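Local coordinates for uncharacterized conserved protein of COG5135 (Nostoc punctiforme, PDB 2I51), which binds flavin mononucleotide and, being related to pyridoxamine 5'-phosphate oxidase, is probably a flavin-dependent oxidoreductase of unknown substrate, at residues 99-113 with 148-160. Sequence-based numbering, arbitrary orientation.
Sequences SDDSHQDLQPARIAM and PIEPVPNFCLLLL. With EDO (1,2-ethanediol), chain K; EDO (1,2-ethanediol), chain M.
Arg-110 meets Phe-155 side-on: NE and NH2 both donate to Phe-155 O, at 2.9 Å from NE and 3.0 Å from NH2, with that oxygen in the guanidinium plane. The chain, extended from CG to NE with CG opposite the backbone N (chi1 176°), carries the planar charged end from the helix to the start of strand 155-160. The two side chains slide past each other in opposite directions, Arg-110 CG 3.9 Å from Phe-155 CE2, guanidinium and ring planes 37° apart. The apolar ring of Pro-151 sets CG over one guanidinium face, toward its rim, while Ser-99 N lies over the other. NH1 donates to Gln-107 OE1 and NH2 to a water shared with Pro-151 O, which fixes the group's rotation. With an alanine in this place, Phe-155 O would probably lose both donors and a gap open beside Pro-151. In this FMN-binding split-barrel fold, the axis of helix 107-113 runs at 112° to that of strand 155-160, part of the antiparallel sheet. Selenomethionine Met-113 sets CG against the Phe-155 ring edge, 3.8 Å from CZ. Ala-109, small enough for close approach, takes Leu-157 CD2 against its CB at 3.7 Å; Leu-106 and Leu-159 meet tip to tip through their CD1 methyls. Ser-99 OG donates to a lone pair of Pro-153 O, 3.1 Å away.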
ATOM      1  N   SER A  99       0.666  26.067  -0.510  1.00 17.19           N
ATOM      2  CA  SER A  99       0.550  27.510  -0.629  1.00 20.06           C
ATOM      3  C   SER A  99       1.877  28.159  -1.010  1.00 21.09           C
ATOM      4  O   SER A  99       1.933  29.387  -1.177  1.00 24.32           O
ATOM      5  CB  SER A  99       0.050  28.118   0.686  1.00 22.80           C
ATOM      6  OG  SER A  99       0.912  27.733   1.742  1.00 28.37           O
ATOM      7  N   ASP A 100       2.949  27.387  -1.134  1.00 20.95           N
ATOM      8  CA  ASP A 100       4.204  27.991  -1.606  1.00 22.51           C
ATOM      9  C   ASP A 100       4.136  28.326  -3.110  1.00 24.52           C
ATOM     10  O   ASP A 100       3.140  28.025  -3.764  1.00 24.10           O
ATOM     11  CB  ASP A 100       5.403  27.150  -1.218  1.00 28.13           C
ATOM     12  CG  ASP A 100       5.623  25.980  -2.096  1.00 28.02           C
ATOM     13  OD1 ASP A 100       5.049  25.883  -3.211  1.00 30.51           O
ATOM     14  OD2 ASP A 100       6.423  25.122  -1.649  1.00 43.29           O
ATOM     15  N   ASP A 101       5.161  28.984  -3.654  1.00 23.12           N
ATOM     16  CA  ASP A 101       5.062  29.505  -5.030  1.00 23.46           C
ATOM     17  C   ASP A 101       5.648  28.596  -6.121  1.00 24.78           C
ATOM     18  O   ASP A 101       5.884  29.046  -7.236  1.00 26.17           O
ATOM     19  CB  ASP A 101       5.666  30.918  -5.106  1.00 25.36           C
ATOM     20  CG  ASP A 101       7.143  30.941  -4.862  1.00 33.27           C
ATOM     21  OD1 ASP A 101       7.785  29.868  -4.860  1.00 31.81           O
ATOM     22  OD2 ASP A 101       7.674  32.066  -4.679  1.00 41.23           O
ATOM     23  N   SER A 102       5.835  27.324  -5.802  1.00 22.69           N
ATOM     24  CA  SER A 102       6.450  26.349  -6.709  1.00 22.87           C
ATOM     25  C   SER A 102       5.611  25.967  -7.919  1.00 23.17           C
ATOM     26  O   SER A 102       6.139  25.528  -8.922  1.00 23.60           O
ATOM     27  CB  SER A 102       6.781  25.069  -5.909  1.00 27.11           C
ATOM     28  OG  SER A 102       7.752  25.356  -4.913  1.00 35.94           O
ATOM     29  N   HIS A 103       4.289  26.071  -7.820  1.00 20.65           N
ATOM     30  CA  HIS A 103       3.407  25.577  -8.876  1.00 17.73           C
ATOM     31  C   HIS A 103       2.241  26.525  -9.083  1.00 19.86           C
ATOM     32  O   HIS A 103       1.083  26.125  -9.001  1.00 17.13           O
ATOM     33  CB  HIS A 103       2.906  24.211  -8.501  1.00 18.92           C
ATOM     34  CG  HIS A 103       3.998  23.192  -8.394  1.00 20.87           C
ATOM     35  ND1 HIS A 103       4.711  22.760  -9.490  1.00 22.84           N
ATOM     36  CD2 HIS A 103       4.514  22.551  -7.320  1.00 22.07           C
ATOM     37  CE1 HIS A 103       5.588  21.848  -9.096  1.00 20.56           C
ATOM     38  NE2 HIS A 103       5.497  21.715  -7.782  1.00 22.51           N
ATOM     39  N   GLN A 104       2.557  27.764  -9.424  1.00 18.67           N
ATOM     40  CA  GLN A 104       1.530  28.816  -9.520  1.00 19.09           C
ATOM     41  C   GLN A 104       0.502  28.502 -10.560  1.00 19.03           C
ATOM     42  O   GLN A 104      -0.697  28.800 -10.367  1.00 17.75           O
ATOM     43  CB  GLN A 104       2.161  30.180  -9.797  1.00 21.26           C
ATOM     44  CG  GLN A 104       2.684  30.831  -8.561  1.00 24.44           C
ATOM     45  CD  GLN A 104       1.651  30.854  -7.422  1.00 32.08           C
ATOM     46  OE1 GLN A 104       1.797  30.093  -6.469  1.00 35.33           O
ATOM     47  NE2 GLN A 104       0.559  31.660  -7.558  1.00 26.18           N
ATOM     48  N   ASP A 105       0.925  27.882 -11.653  1.00 17.90           N
ATOM     49  CA  ASP A 105       0.009  27.467 -12.699  1.00 20.87           C
ATOM     50  C   ASP A 105      -1.049  26.464 -12.267  1.00 21.71           C
ATOM     51  O   ASP A 105      -2.059  26.329 -12.932  1.00 22.48           O
ATOM     52  CB  ASP A 105       0.753  26.903 -13.920  1.00 24.75           C
ATOM     53  CG  ASP A 105       1.678  25.718 -13.577  1.00 36.98           C
ATOM     54  OD1 ASP A 105       2.323  25.714 -12.501  1.00 45.63           O
ATOM     55  OD2 ASP A 105       1.791  24.801 -14.423  1.00 54.72           O
ATOM     56  N   LEU A 106      -0.816  25.745 -11.162  1.00 17.10           N
ATOM     57  CA  LEU A 106      -1.769  24.777 -10.682  1.00 16.63           C
ATOM     58  C   LEU A 106      -2.553  25.283  -9.460  1.00 12.58           C
ATOM     59  O   LEU A 106      -3.273  24.505  -8.833  1.00 14.48           O
ATOM     60  CB  LEU A 106      -1.052  23.463 -10.313  1.00 17.44           C
ATOM     61  CG  LEU A 106      -0.580  22.677 -11.561  1.00 22.22           C
ATOM     62  CD1 LEU A 106       0.447  21.648 -11.202  1.00 21.92           C
ATOM     63  CD2 LEU A 106      -1.819  22.005 -12.174  1.00 25.48           C
ATOM     64  N   GLN A 107      -2.400  26.547  -9.113  1.00 12.87           N
ATOM     65  CA  GLN A 107      -3.236  27.057  -7.989  1.00 11.12           C
ATOM     66  C   GLN A 107      -4.726  26.918  -8.279  1.00 11.96           C
ATOM     67  O   GLN A 107      -5.480  26.555  -7.388  1.00 13.09           O
ATOM     68  CB  GLN A 107      -2.840  28.450  -7.549  1.00 12.59           C
ATOM     69  CG  GLN A 107      -1.501  28.447  -6.821  1.00 14.66           C
ATOM     70  CD  GLN A 107      -1.507  27.696  -5.523  1.00 14.59           C
ATOM     71  OE1 GLN A 107      -2.509  27.724  -4.794  1.00 14.83           O
ATOM     72  NE2 GLN A 107      -0.367  27.015  -5.204  1.00 14.37           N
ATOM     73  N   PRO A 108      -5.220  27.237  -9.507  1.00 12.23           N
ATOM     74  CA  PRO A 108      -6.630  27.035  -9.746  1.00 13.44           C
ATOM     75  C   PRO A 108      -7.085  25.593  -9.467  1.00 12.36           C
ATOM     76  O   PRO A 108      -8.188  25.400  -8.919  1.00 12.87           O
ATOM     77  CB  PRO A 108      -6.802  27.440 -11.214  1.00 13.69           C
ATOM     78  CG  PRO A 108      -5.698  28.432 -11.441  1.00 12.85           C
ATOM     79  CD  PRO A 108      -4.558  27.918 -10.660  1.00 13.08           C
ATOM     80  N   ALA A 109      -6.255  24.590  -9.800  1.00 13.27           N
ATOM     81  CA  ALA A 109      -6.596  23.221  -9.505  1.00 12.85           C
ATOM     82  C   ALA A 109      -6.668  22.979  -8.022  1.00 12.98           C
ATOM     83  O   ALA A 109      -7.516  22.273  -7.540  1.00 13.85           O
ATOM     84  CB  ALA A 109      -5.593  22.256 -10.148  1.00 14.54           C
ATOM     85  N   ARG A 110      -5.723  23.526  -7.280  1.00 12.39           N
ATOM     86  CA  ARG A 110      -5.731  23.391  -5.819  1.00 12.21           C
ATOM     87  C   ARG A 110      -6.963  24.023  -5.172  1.00 11.82           C
ATOM     88  O   ARG A 110      -7.588  23.437  -4.273  1.00 13.27           O
ATOM     89  CB  ARG A 110      -4.430  23.981  -5.254  1.00 13.19           C
ATOM     90  CG  ARG A 110      -4.305  24.020  -3.712  1.00 12.82           C
ATOM     91  CD  ARG A 110      -2.965  24.532  -3.269  1.00 13.30           C
ATOM     92  NE  ARG A 110      -2.919  24.748  -1.828  1.00 14.88           N
ATOM     93  CZ  ARG A 110      -3.028  25.927  -1.220  1.00 15.86           C
ATOM     94  NH1 ARG A 110      -3.164  27.062  -1.912  1.00 14.17           N
ATOM     95  NH2 ARG A 110      -3.035  25.957   0.109  1.00 15.03           N
ATOM     96  N   ILE A 111      -7.286  25.210  -5.638  1.00 11.64           N
ATOM     97  CA  ILE A 111      -8.450  25.964  -5.131  1.00 12.19           C
ATOM     98  C   ILE A 111      -9.747  25.207  -5.446  1.00 12.54           C
ATOM     99  O   ILE A 111     -10.633  25.062  -4.606  1.00 13.65           O
ATOM    100  CB  ILE A 111      -8.488  27.386  -5.730  1.00 12.12           C
ATOM    101  CG1 ILE A 111      -7.276  28.165  -5.227  1.00 11.87           C
ATOM    102  CG2 ILE A 111      -9.798  28.093  -5.317  1.00 14.30           C
ATOM    103  CD1 ILE A 111      -6.819  29.367  -6.112  1.00 12.81           C
ATOM    104  N   ALA A 112      -9.887  24.686  -6.679  1.00 12.27           N
ATOM    105  CA  ALA A 112     -11.034  23.903  -7.054  1.00 13.82           C
ATOM    106  C   ALA A 112     -11.177  22.685  -6.166  1.00 13.18           C
ATOM    107  O   ALA A 112     -12.274  22.354  -5.741  1.00 14.81           O
ATOM    108  CB  ALA A 112     -10.934  23.478  -8.553  1.00 14.95           C
HETATM  109  N   MSE A 113     -10.074  21.970  -5.933  1.00 12.87           N
HETATM  110  CA  MSE A 113     -10.152  20.796  -5.078  1.00 13.41           C
HETATM  111  C   MSE A 113     -10.666  21.156  -3.684  1.00 12.92           C
HETATM  112  O   MSE A 113     -11.537  20.485  -3.111  1.00 14.11           O
HETATM  113  CB  MSE A 113      -8.808  20.119  -5.012  1.00 15.15           C
HETATM  114  CG  MSE A 113      -8.666  18.906  -4.107  1.00 15.70           C
HETATM  115 SE   MSE A 113      -9.268  17.253  -4.942  0.75 20.94          SE
HETATM  116  CE  MSE A 113     -10.984  17.393  -4.362  1.00 19.25           C
ATOM    117  N   PRO A 148     -14.605  28.171   3.070  1.00 12.74           N
ATOM    118  CA  PRO A 148     -14.826  27.094   2.109  1.00 13.85           C
ATOM    119  C   PRO A 148     -14.458  27.467   0.680  1.00 12.45           C
ATOM    120  O   PRO A 148     -14.487  26.613  -0.213  1.00 13.94           O
ATOM    121  CB  PRO A 148     -16.334  26.854   2.229  1.00 15.15           C
ATOM    122  CG  PRO A 148     -16.893  28.208   2.577  1.00 14.57           C
ATOM    123  CD  PRO A 148     -15.876  28.771   3.542  1.00 13.55           C
ATOM    124  N   ILE A 149     -14.035  28.707   0.488  1.00 11.68           N
ATOM    125  CA  ILE A 149     -13.647  29.233  -0.822  1.00 12.32           C
ATOM    126  C   ILE A 149     -12.114  29.238  -0.988  1.00 12.42           C
ATOM    127  O   ILE A 149     -11.564  28.998  -2.071  1.00 13.41           O
ATOM    128  CB  ILE A 149     -14.199  30.671  -1.022  1.00 12.72           C
ATOM    129  CG1 ILE A 149     -15.711  30.669  -0.873  1.00 17.96           C
ATOM    130  CG2 ILE A 149     -13.758  31.304  -2.342  1.00 12.12           C
ATOM    131  CD1 ILE A 149     -16.411  29.755  -1.792  1.00 22.06           C
ATOM    132  N   GLU A 150     -11.396  29.571   0.096  1.00 12.37           N
ATOM    133  CA  GLU A 150      -9.972  29.888   0.054  1.00 11.96           C
ATOM    134  C   GLU A 150      -9.183  28.885   0.864  1.00 12.21           C
ATOM    135  O   GLU A 150      -9.378  28.798   2.070  1.00 12.30           O
ATOM    136  CB  GLU A 150      -9.774  31.294   0.638  1.00 12.84           C
ATOM    137  CG  GLU A 150     -10.632  32.341  -0.069  1.00 11.33           C
ATOM    138  CD  GLU A 150     -10.176  33.764  -0.001  1.00 11.80           C
ATOM    139  OE1 GLU A 150      -9.096  34.078   0.550  1.00 13.21           O
ATOM    140  OE2 GLU A 150     -10.882  34.649  -0.546  1.00 13.06           O
ATOM    141  N   PRO A 151      -8.301  28.101   0.258  1.00 12.73           N
ATOM    142  CA  PRO A 151      -7.602  27.042   0.974  1.00 12.71           C
ATOM    143  C   PRO A 151      -6.696  27.533   2.069  1.00 11.14           C
ATOM    144  O   PRO A 151      -6.071  28.572   1.939  1.00 13.40           O
ATOM    145  CB  PRO A 151      -6.814  26.307  -0.120  1.00 14.43           C
ATOM    146  CG  PRO A 151      -6.752  27.234  -1.259  1.00 16.47           C
ATOM    147  CD  PRO A 151      -7.967  28.119  -1.190  1.00 14.38           C
ATOM    148  N   VAL A 152      -6.583  26.729   3.139  1.00 13.49           N
ATOM    149  CA  VAL A 152      -5.679  27.052   4.237  1.00 13.03           C
ATOM    150  C   VAL A 152      -4.245  26.688   3.844  1.00 13.49           C
ATOM    151  O   VAL A 152      -4.035  25.868   2.958  1.00 13.40           O
ATOM    152  CB  VAL A 152      -6.134  26.330   5.530  1.00 13.67           C
ATOM    153  CG1 VAL A 152      -7.526  26.809   5.970  1.00 16.20           C
ATOM    154  CG2 VAL A 152      -6.087  24.828   5.340  1.00 12.85           C
ATOM    155  N   PRO A 153      -3.260  27.314   4.488  1.00 14.78           N
ATOM    156  CA  PRO A 153      -1.888  27.161   4.026  1.00 15.19           C
ATOM    157  C   PRO A 153      -1.338  25.771   4.108  1.00 15.86           C
ATOM    158  O   PRO A 153      -0.475  25.432   3.316  1.00 20.84           O
ATOM    159  CB  PRO A 153      -1.095  28.068   4.950  1.00 15.77           C
ATOM    160  CG  PRO A 153      -2.060  29.015   5.509  1.00 18.43           C
ATOM    161  CD  PRO A 153      -3.379  28.338   5.533  1.00 15.19           C
ATOM    162  N   ASN A 154      -1.878  24.925   4.983  1.00 13.95           N
ATOM    163  CA  ASN A 154      -1.402  23.565   5.099  1.00 16.05           C
ATOM    164  C   ASN A 154      -2.162  22.576   4.206  1.00 17.07           C
ATOM    165  O   ASN A 154      -1.896  21.386   4.252  1.00 17.29           O
ATOM    166  CB  ASN A 154      -1.432  23.083   6.530  1.00 16.08           C
ATOM    167  CG  ASN A 154      -2.795  23.190   7.185  1.00 18.46           C
ATOM    168  OD1 ASN A 154      -3.399  24.273   7.200  1.00 20.08           O
ATOM    169  ND2 ASN A 154      -3.253  22.115   7.796  1.00 21.23           N
ATOM    170  N   PHE A 155      -3.096  23.066   3.410  1.00 14.69           N
ATOM    171  CA  PHE A 155      -3.760  22.225   2.416  1.00 14.10           C
ATOM    172  C   PHE A 155      -2.943  22.068   1.159  1.00 14.30           C
ATOM    173  O   PHE A 155      -2.581  23.072   0.531  1.00 14.77           O
ATOM    174  CB  PHE A 155      -5.080  22.882   2.008  1.00 12.61           C
ATOM    175  CG  PHE A 155      -5.806  22.116   0.927  1.00 14.95           C
ATOM    176  CD1 PHE A 155      -6.429  20.889   1.211  1.00 13.20           C
ATOM    177  CD2 PHE A 155      -5.930  22.625  -0.365  1.00 13.33           C
ATOM    178  CE1 PHE A 155      -7.087  20.186   0.222  1.00 14.23           C
ATOM    179  CE2 PHE A 155      -6.555  21.894  -1.354  1.00 13.13           C
ATOM    180  CZ  PHE A 155      -7.160  20.702  -1.061  1.00 13.56           C
ATOM    181  N   CYS A 156      -2.702  20.801   0.750  1.00 14.22           N
ATOM    182  CA  CYS A 156      -2.056  20.497  -0.496  1.00 13.54           C
ATOM    183  C   CYS A 156      -2.928  19.656  -1.384  1.00 16.40           C
ATOM    184  O   CYS A 156      -3.636  18.744  -0.931  1.00 15.84           O
ATOM    185  CB  CYS A 156      -0.863  19.620  -0.253  1.00 16.50           C
ATOM    186  SG  CYS A 156       0.363  20.343   0.745  1.00 21.76           S
ATOM    187  N   LEU A 157      -2.854  19.962  -2.670  1.00 13.91           N
ATOM    188  CA  LEU A 157      -3.316  19.077  -3.752  1.00 16.23           C
ATOM    189  C   LEU A 157      -2.072  18.270  -4.187  1.00 15.15           C
ATOM    190  O   LEU A 157      -1.006  18.785  -4.430  1.00 17.84           O
ATOM    191  CB  LEU A 157      -3.849  19.873  -4.949  1.00 14.66           C
ATOM    192  CG  LEU A 157      -4.163  19.053  -6.217  1.00 15.39           C
ATOM    193  CD1 LEU A 157      -5.238  17.995  -6.005  1.00 16.45           C
ATOM    194  CD2 LEU A 157      -4.594  20.030  -7.348  1.00 17.48           C
ATOM    195  N   LEU A 158      -2.233  16.973  -4.220  1.00 14.78           N
ATOM    196  CA  LEU A 158      -1.169  16.041  -4.647  1.00 15.97           C
ATOM    197  C   LEU A 158      -1.621  15.385  -5.942  1.00 15.59           C
ATOM    198  O   LEU A 158      -2.727  14.800  -5.994  1.00 16.73           O
ATOM    199  CB  LEU A 158      -0.907  15.056  -3.527  1.00 16.46           C
ATOM    200  CG  LEU A 158       0.101  13.974  -3.774  1.00 19.40           C
ATOM    201  CD1 LEU A 158       1.476  14.599  -4.068  1.00 19.90           C
ATOM    202  CD2 LEU A 158       0.139  13.053  -2.508  1.00 21.38           C
ATOM    203  N   LEU A 159      -0.820  15.510  -6.991  1.00 14.79           N
ATOM    204  CA  LEU A 159      -1.089  14.858  -8.286  1.00 15.96           C
ATOM    205  C   LEU A 159      -0.089  13.750  -8.526  1.00 16.26           C
ATOM    206  O   LEU A 159       1.111  13.964  -8.302  1.00 16.87           O
ATOM    207  CB  LEU A 159      -0.958  15.857  -9.391  1.00 16.32           C
ATOM    208  CG  LEU A 159      -1.899  17.042  -9.314  1.00 14.97           C
ATOM    209  CD1 LEU A 159      -1.511  18.060 -10.452  1.00 18.88           C
ATOM    210  CD2 LEU A 159      -3.397  16.689  -9.370  1.00 16.51           C
ATOM    211  N   LEU A 160      -0.554  12.629  -9.062  1.00 15.27           N
ATOM    212  CA  LEU A 160       0.289  11.579  -9.600  1.00 15.45           C
ATOM    213  C   LEU A 160       0.085  11.479 -11.103  1.00 14.93           C
ATOM    214  O   LEU A 160      -1.051  11.359 -11.582  1.00 16.61           O
ATOM    215  CB  LEU A 160      -0.051  10.243  -8.937  1.00 14.98           C
ATOM    216  CG  LEU A 160       0.729   9.070  -9.554  1.00 19.52           C
ATOM    217  CD1 LEU A 160       2.140   9.138  -9.150  1.00 20.26           C
ATOM    218  CD2 LEU A 160       0.065   7.747  -9.047  1.00 24.12           C
TER
HETATM  219  C1  EDO K 308       5.360  28.257 -11.218  1.00 38.86           C
HETATM  220  O1  EDO K 308       5.314  28.660  -9.844  1.00 30.11           O
HETATM  221  C2  EDO K 308       6.454  27.227 -11.487  1.00 44.95           C
HETATM  222  O2  EDO K 308       5.854  25.951 -11.759  1.00 52.06           O
HETATM  223  C1  EDO M 310      -0.013  30.454  -3.478  1.00 49.61           C
HETATM  224  O1  EDO M 310       1.368  30.616  -3.840  1.00 45.61           O
HETATM  225  C2  EDO M 310      -0.753  31.764  -3.696  1.00 41.69           C
HETATM  226  O2  EDO M 310      -0.887  32.069  -5.093  1.00 33.88           O
HETATM  227  O   HOH W   1      -3.237  28.609   1.273  1.00 18.64           O